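Local atomic coordinates of WbbM protein (Klebsiella pneumoniae, PDB entry 6U4B), a protein that is a trimeric, bifunctional glycosyltransferase and O-antigen polymerase, probably joining sugars through two catalytic modules, one of them a metal-binding family 8 glycosyltransferase. Residues R104-F109 against L280-S286; I201-N205 against N263-I267. All blocks are in the same frame, centred on the assembly; numbering follows the deposited sequence.

The two contacts show how one half of a chain can be tied together by two different chemistries. Both lie in the N-terminal half, which carries the DUF4422 family region, away from the magnesium site of the family 8 glycosyltransferase half. Along the chain, residues 104-109 come first, in the loop after strand 97-102; residues 201-205 and 263-267 follow on helices 198-206 and 253-272, and residues 280-286 come last, so contact 1 encloses contact 2 in sequence. Helix 253-272 is followed by strand 277-285, linking the two. Their centres lie 25 Å apart, their nearest atoms about 10 Å. Contact 1 is largely polar backbone pairing at strand 277-285 of the N-terminal mixed sheet; contact 2 is apolar helix packing.

Contact 1 of 2, residues R104-F109 against L280-S286; sequences RRHLNF and LQRTFVS
Arg104 bends at its third torsion (chi3 64°), which brings its guanidinium to the carbonyl of Val285, while Thr283, with chi1 78°, holds OG1 between its own backbone N and carbonyl carbon, where it accepts the N-H of His106. The Arg104 bond, NE to Val285 O 2.9 Å, is short but bent, the oxygen lying at the guanidinium edge, tilted somewhat out of its plane; NH1 adds a weak second bond to the same oxygen. In return Val285 N donates to Arg104 O at 3.0 Å. Farther along, Thr283 N reaches His106 O and Asn108 N reaches Gln281 O, both at 3.0 Å and fairly straight, giving a short antiparallel pairing with a single bridge at Leu107 and Arg282. The side chains of Asn108 and Gln281 lie side by side, ND2 giving a bent hydrogen bond to OE1 (3.2 Å); Ser110 holds Asn108 OD1 and Glu117 holds Gln281 NE2. Arg105 lies alongside Phe284: ring atom CE2 sits over one guanidinium face, 3.6 Å from NH2, with the planes 48° apart. Leu280 CD1 meets Phe109 CD2 at 3.8 Å. The loop is thereby laced to strand 277-285. Tyr132 OH bonds both His106 ND1 and Thr283 OG1. Glu288, in a salt bridge with Arg104 NH2, probably balances the arginine's charge; with NE and NH2 held by different partners, the guanidinium would be limited in its turning.

Contact 2 of 2, residues I201-N205 against N263-I267; sequences IKTFN and NIYII
Phe204 and Asn263 meet where two helices of the DUF4422 region pack, a helix-helix crossing in which the local axes of 201-205 and 263-267 approach to 8.9 Å at 121°. Phe204 carries most of it. With CG anti to the backbone N (chi1 167°), the ring swings out from its helix and lays one face against Asn263, whose CB stands over it 3.4 Å from CD1. The Asn263 amide is turned only 15° from the ring plane, so the polar group lies roughly parallel to the ring, on the same face as CB and displaced past the rim near CE1. Its oxygen and nitrogen are engaged outside the contact, OD1 with the backbone N of Tyr211 and ND2 with Glu259 O, which fixes the amide's rotation. Ile264 divides its branches: CG1, beside its backbone N, approaches Phe204 CD2 at 3.8 Å, whereas CG2, anti to that N, reaches CG1 of Ile201 at 3.7 Å. The side chains of Phe204 and Ile264 cross at about a right angle. The touching atoms are almost all carbon. Helix 180-193 covers further parts of the same residues: Ile187 and Val190 touch Ile201, and Tyr183 touches Phe204. Three helices therefore converge here, and the chain between the two segments passes through strands 209-210 and 216-219 of the mixed sheet and then helix 220-240. Ile267 makes a division similar to that of Ile264: its CD1 comes within 3.6 Å of Phe204 CB, and at the partly exposed border its CG2 methyl meets Thr203 CG2 at 4.0 Å.

Contact 1 of 2, residues R104-F109 against L280-S286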
loop_
_atom_site.group_PDB
_atom_site.type_symbol
_atom_site.label_atom_id
_atom_site.label_comp_id
_atom_site.label_asym_id
_atom_site.label_seq_id
_atom_site.Cartn_x
_atom_site.Cartn_y
_atom_site.Cartn_z
ATOM N N ARG A 104 -0.971 27.702 39.356
ATOM C CA ARG A 104 -0.635 27.462 40.754
ATOM C C ARG A 104 -0.390 28.755 41.523
ATOM O O ARG A 104 0.069 28.709 42.669
ATOM C CB ARG A 104 0.582 26.538 40.862
ATOM C CG ARG A 104 0.223 25.066 40.871
ATOM C CD ARG A 104 1.435 24.186 40.627
ATOM N NE ARG A 104 2.439 24.293 41.678
ATOM C CZ ARG A 104 3.556 23.573 41.707
ATOM N NH1 ARG A 104 4.422 23.726 42.700
ATOM N NH2 ARG A 104 3.805 22.700 40.741
ATOM N N ARG A 105 -0.668 29.907 40.915
ATOM C CA ARG A 105 -0.549 31.201 41.575
ATOM C C ARG A 105 -1.816 31.991 41.292
ATOM O O ARG A 105 -2.176 32.193 40.127
ATOM C CB ARG A 105 0.689 31.963 41.091
ATOM C CG ARG A 105 2.008 31.340 41.515
ATOM C CD ARG A 105 3.154 31.870 40.672
ATOM N NE ARG A 105 4.459 31.482 41.202
ATOM C CZ ARG A 105 5.109 30.373 40.863
ATOM N NH1 ARG A 105 4.576 29.525 39.991
ATOM N NH2 ARG A 105 6.293 30.109 41.399
ATOM N N HIS A 106 -2.495 32.423 42.348
ATOM C CA HIS A 106 -3.790 33.077 42.234
ATOM C C HIS A 106 -3.787 34.360 43.059
ATOM O O HIS A 106 -2.793 34.713 43.701
ATOM C CB HIS A 106 -4.914 32.134 42.684
ATOM C CG HIS A 106 -4.933 30.829 41.952
ATOM N ND1 HIS A 106 -4.888 29.612 42.598
ATOM C CD2 HIS A 106 -4.991 30.549 40.628
ATOM C CE1 HIS A 106 -4.916 28.640 41.704
ATOM N NE2 HIS A 106 -4.979 29.181 40.501
ATOM N N LEU A 107 -4.920 35.055 43.043
ATOM C CA LEU A 107 -5.106 36.271 43.819
ATOM C C LEU A 107 -6.027 35.995 45.000
ATOM O O LEU A 107 -6.976 35.212 44.894
ATOM C CB LEU A 107 -5.691 37.388 42.957
ATOM C CG LEU A 107 -4.850 37.891 41.783
ATOM C CD1 LEU A 107 -5.715 38.733 40.860
ATOM C CD2 LEU A 107 -3.656 38.687 42.277
ATOM N N ASN A 108 -5.739 36.645 46.123
ATOM C CA ASN A 108 -6.569 36.556 47.317
ATOM C C ASN A 108 -7.648 37.628 47.226
ATOM O O ASN A 108 -7.360 38.823 47.342
ATOM C CB ASN A 108 -5.714 36.723 48.570
ATOM C CG ASN A 108 -6.532 36.741 49.849
ATOM O OD1 ASN A 108 -7.732 36.464 49.846
ATOM N ND2 ASN A 108 -5.875 37.058 50.957
ATOM N N PHE A 109 -8.890 37.200 47.016
ATOM C CA PHE A 109 -10.022 38.110 46.909
ATOM C C PHE A 109 -10.761 38.304 48.228
ATOM O O PHE A 109 -11.743 39.052 48.264
ATOM C CB PHE A 109 -11.008 37.603 45.848
ATOM C CG PHE A 109 -10.400 37.426 44.487
ATOM C CD1 PHE A 109 -9.922 36.192 44.081
ATOM C CD2 PHE A 109 -10.308 38.496 43.612
ATOM C CE1 PHE A 109 -9.364 36.027 42.829
ATOM C CE2 PHE A 109 -9.750 38.338 42.358
ATOM C CZ PHE A 109 -9.277 37.101 41.964
ATOM N N LEU A 280 -4.049 43.038 45.823
ATOM C CA LEU A 280 -4.381 41.821 46.545
ATOM C C LEU A 280 -3.118 41.012 46.806
ATOM O O LEU A 280 -2.098 41.180 46.131
ATOM C CB LEU A 280 -5.391 40.975 45.757
ATOM C CG LEU A 280 -6.664 41.680 45.289
ATOM C CD1 LEU A 280 -7.410 40.808 44.294
ATOM C CD2 LEU A 280 -7.554 42.034 46.472
ATOM N N GLN A 281 -3.194 40.125 47.794
ATOM C CA GLN A 281 -2.090 39.216 48.065
ATOM C C GLN A 281 -1.991 38.151 46.976
ATOM O O GLN A 281 -2.977 37.811 46.317
ATOM C CB GLN A 281 -2.263 38.546 49.430
ATOM C CG GLN A 281 -2.240 39.494 50.625
ATOM C CD GLN A 281 -2.252 38.752 51.951
ATOM O OE1 GLN A 281 -3.289 38.248 52.385
ATOM N NE2 GLN A 281 -1.095 38.674 52.595
ATOM N N ARG A 282 -0.783 37.623 46.793
ATOM C CA ARG A 282 -0.525 36.525 45.873
ATOM C C ARG A 282 -0.471 35.210 46.637
ATOM O O ARG A 282 0.004 35.157 47.773
ATOM C CB ARG A 282 0.795 36.718 45.120
ATOM C CG ARG A 282 0.886 37.994 44.316
ATOM C CD ARG A 282 2.166 38.047 43.486
ATOM N NE ARG A 282 3.341 38.416 44.273
ATOM C CZ ARG A 282 3.742 39.668 44.479
ATOM N NH1 ARG A 282 3.060 40.681 43.961
ATOM N NH2 ARG A 282 4.823 39.911 45.207
ATOM N N THR A 283 -0.953 34.146 46.004
ATOM C CA THR A 283 -0.878 32.810 46.576
ATOM C C THR A 283 0.053 31.930 45.752
ATOM O O THR A 283 0.332 32.200 44.580
ATOM C CB THR A 283 -2.263 32.151 46.663
ATOM O OG1 THR A 283 -2.651 31.663 45.372
ATOM C CG2 THR A 283 -3.304 33.144 47.162
ATOM N N PHE A 284 0.539 30.867 46.387
ATOM C CA PHE A 284 1.312 29.843 45.702
ATOM C C PHE A 284 0.927 28.476 46.242
ATOM O O PHE A 284 0.790 28.292 47.455
ATOM C CB PHE A 284 2.825 30.048 45.857
ATOM C CG PHE A 284 3.644 28.938 45.253
ATOM C CD1 PHE A 284 4.326 28.040 46.059
ATOM C CD2 PHE A 284 3.709 28.776 43.877
ATOM C CE1 PHE A 284 5.071 27.013 45.504
ATOM C CE2 PHE A 284 4.451 27.749 43.317
ATOM C CZ PHE A 284 5.133 26.869 44.132
ATOM N N VAL A 285 0.761 27.522 45.330
ATOM C CA VAL A 285 0.399 26.148 45.653
ATOM C C VAL A 285 1.647 25.291 45.497
ATOM O O VAL A 285 2.173 25.148 44.386
ATOM C CB VAL A 285 -0.741 25.645 44.755
ATOM C CG1 VAL A 285 -1.066 24.200 45.070
ATOM C CG2 VAL A 285 -1.967 26.527 44.929
ATOM N N SER A 286 2.117 24.716 46.607
ATOM C CA SER A 286 3.407 24.038 46.615
ATOM C C SER A 286 3.345 22.608 46.090
ATOM O O SER A 286 4.382 22.071 45.687
ATOM C CB SER A 286 3.990 24.046 48.031
ATOM O OG SER A 286 2.998 23.732 48.993
#

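Contact 2 of 2, residues I201-N205 against N263-I267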
loop_
_atom_site.group_PDB
_atom_site.type_symbol
_atom_site.label_atom_id
_atom_site.label_comp_id
_atom_site.label_asym_id
_atom_site.label_seq_id
_atom_site.Cartn_x
_atom_site.Cartn_y
_atom_site.Cartn_z
ATOM N N ILE A 201 5.919 56.731 30.297
ATOM C CA ILE A 201 7.103 55.901 30.079
ATOM C C ILE A 201 8.235 56.341 30.998
ATOM O O ILE A 201 8.909 55.514 31.626
ATOM C CB ILE A 201 7.531 55.951 28.602
ATOM C CG1 ILE A 201 6.441 55.358 27.707
ATOM C CG2 ILE A 201 8.852 55.222 28.403
ATOM C CD1 ILE A 201 6.666 55.615 26.229
ATOM N N LYS A 202 8.462 57.657 31.085
ATOM C CA LYS A 202 9.518 58.175 31.950
ATOM C C LYS A 202 9.242 57.859 33.413
ATOM O O LYS A 202 10.161 57.513 34.165
ATOM C CB LYS A 202 9.663 59.686 31.769
ATOM C CG LYS A 202 10.153 60.135 30.410
ATOM C CD LYS A 202 10.438 61.629 30.434
ATOM C CE LYS A 202 10.864 62.138 29.073
ATOM N NZ LYS A 202 9.763 62.052 28.078
ATOM N N THR A 203 7.983 57.990 33.837
ATOM C CA THR A 203 7.634 57.751 35.233
ATOM C C THR A 203 7.955 56.318 35.638
ATOM O O THR A 203 8.586 56.078 36.675
ATOM C CB THR A 203 6.152 58.052 35.461
ATOM O OG1 THR A 203 5.879 59.415 35.119
ATOM C CG2 THR A 203 5.776 57.813 36.917
ATOM N N PHE A 204 7.535 55.352 34.822
ATOM C CA PHE A 204 7.772 53.951 35.152
ATOM C C PHE A 204 9.256 53.612 35.096
ATOM O O PHE A 204 9.783 52.949 35.996
ATOM C CB PHE A 204 6.986 53.044 34.209
ATOM C CG PHE A 204 7.414 51.609 34.269
ATOM C CD1 PHE A 204 7.142 50.839 35.388
ATOM C CD2 PHE A 204 8.105 51.033 33.217
ATOM C CE1 PHE A 204 7.542 49.515 35.453
ATOM C CE2 PHE A 204 8.507 49.712 33.274
ATOM C CZ PHE A 204 8.225 48.950 34.393
ATOM N N ASN A 205 9.944 54.054 34.039
ATOM C CA ASN A 205 11.354 53.708 33.883
ATOM C C ASN A 205 12.197 54.262 35.025
ATOM O O ASN A 205 13.151 53.613 35.469
ATOM C CB ASN A 205 11.872 54.209 32.534
ATOM C CG ASN A 205 11.526 53.270 31.393
ATOM O OD1 ASN A 205 11.329 52.072 31.600
ATOM N ND2 ASN A 205 11.457 53.808 30.180
ATOM N N ASN A 263 2.612 48.265 33.158
ATOM C CA ASN A 263 2.799 49.361 34.104
ATOM C C ASN A 263 2.693 50.718 33.418
ATOM O O ASN A 263 2.072 51.641 33.956
ATOM C CB ASN A 263 4.152 49.224 34.798
ATOM C CG ASN A 263 4.178 48.097 35.807
ATOM O OD1 ASN A 263 3.912 48.306 36.993
ATOM N ND2 ASN A 263 4.499 46.894 35.347
ATOM N N ILE A 264 3.309 50.862 32.242
ATOM C CA ILE A 264 3.232 52.123 31.508
ATOM C C ILE A 264 1.781 52.477 31.213
ATOM O O ILE A 264 1.373 53.641 31.325
ATOM C CB ILE A 264 4.072 52.037 30.219
ATOM C CG1 ILE A 264 5.559 51.889 30.562
ATOM C CG2 ILE A 264 3.832 53.250 29.334
ATOM C CD1 ILE A 264 6.439 51.604 29.364
ATOM N N TYR A 265 0.973 51.475 30.856
ATOM C CA TYR A 265 -0.432 51.721 30.548
ATOM C C TYR A 265 -1.210 52.150 31.787
ATOM O O TYR A 265 -2.019 53.082 31.722
ATOM C CB TYR A 265 -1.055 50.469 29.929
ATOM C CG TYR A 265 -2.537 50.588 29.659
ATOM C CD1 TYR A 265 -3.006 51.182 28.494
ATOM C CD2 TYR A 265 -3.469 50.105 30.567
ATOM C CE1 TYR A 265 -4.362 51.295 28.245
ATOM C CE2 TYR A 265 -4.825 50.213 30.327
ATOM C CZ TYR A 265 -5.266 50.807 29.167
ATOM O OH TYR A 265 -6.618 50.911 28.929
ATOM N N ILE A 266 -0.984 51.480 32.920
ATOM C CA ILE A 266 -1.706 51.822 34.142
ATOM C C ILE A 266 -1.326 53.216 34.620
ATOM O O ILE A 266 -2.192 54.008 35.013
ATOM C CB ILE A 266 -1.448 50.762 35.230
ATOM C CG1 ILE A 266 -2.132 49.443 34.871
ATOM C CG2 ILE A 266 -1.925 51.258 36.592
ATOM C CD1 ILE A 266 -1.909 48.346 35.884
ATOM N N ILE A 267 -0.031 53.542 34.589
ATOM C CA ILE A 267 0.423 54.850 35.055
ATOM C C ILE A 267 -0.203 55.959 34.221
ATOM O O ILE A 267 -0.571 57.018 34.745
ATOM C CB ILE A 267 1.963 54.910 35.032
ATOM C CG1 ILE A 267 2.543 54.001 36.120
ATOM C CG2 ILE A 267 2.457 56.343 35.202
ATOM C CD1 ILE A 267 4.046 53.892 36.084
#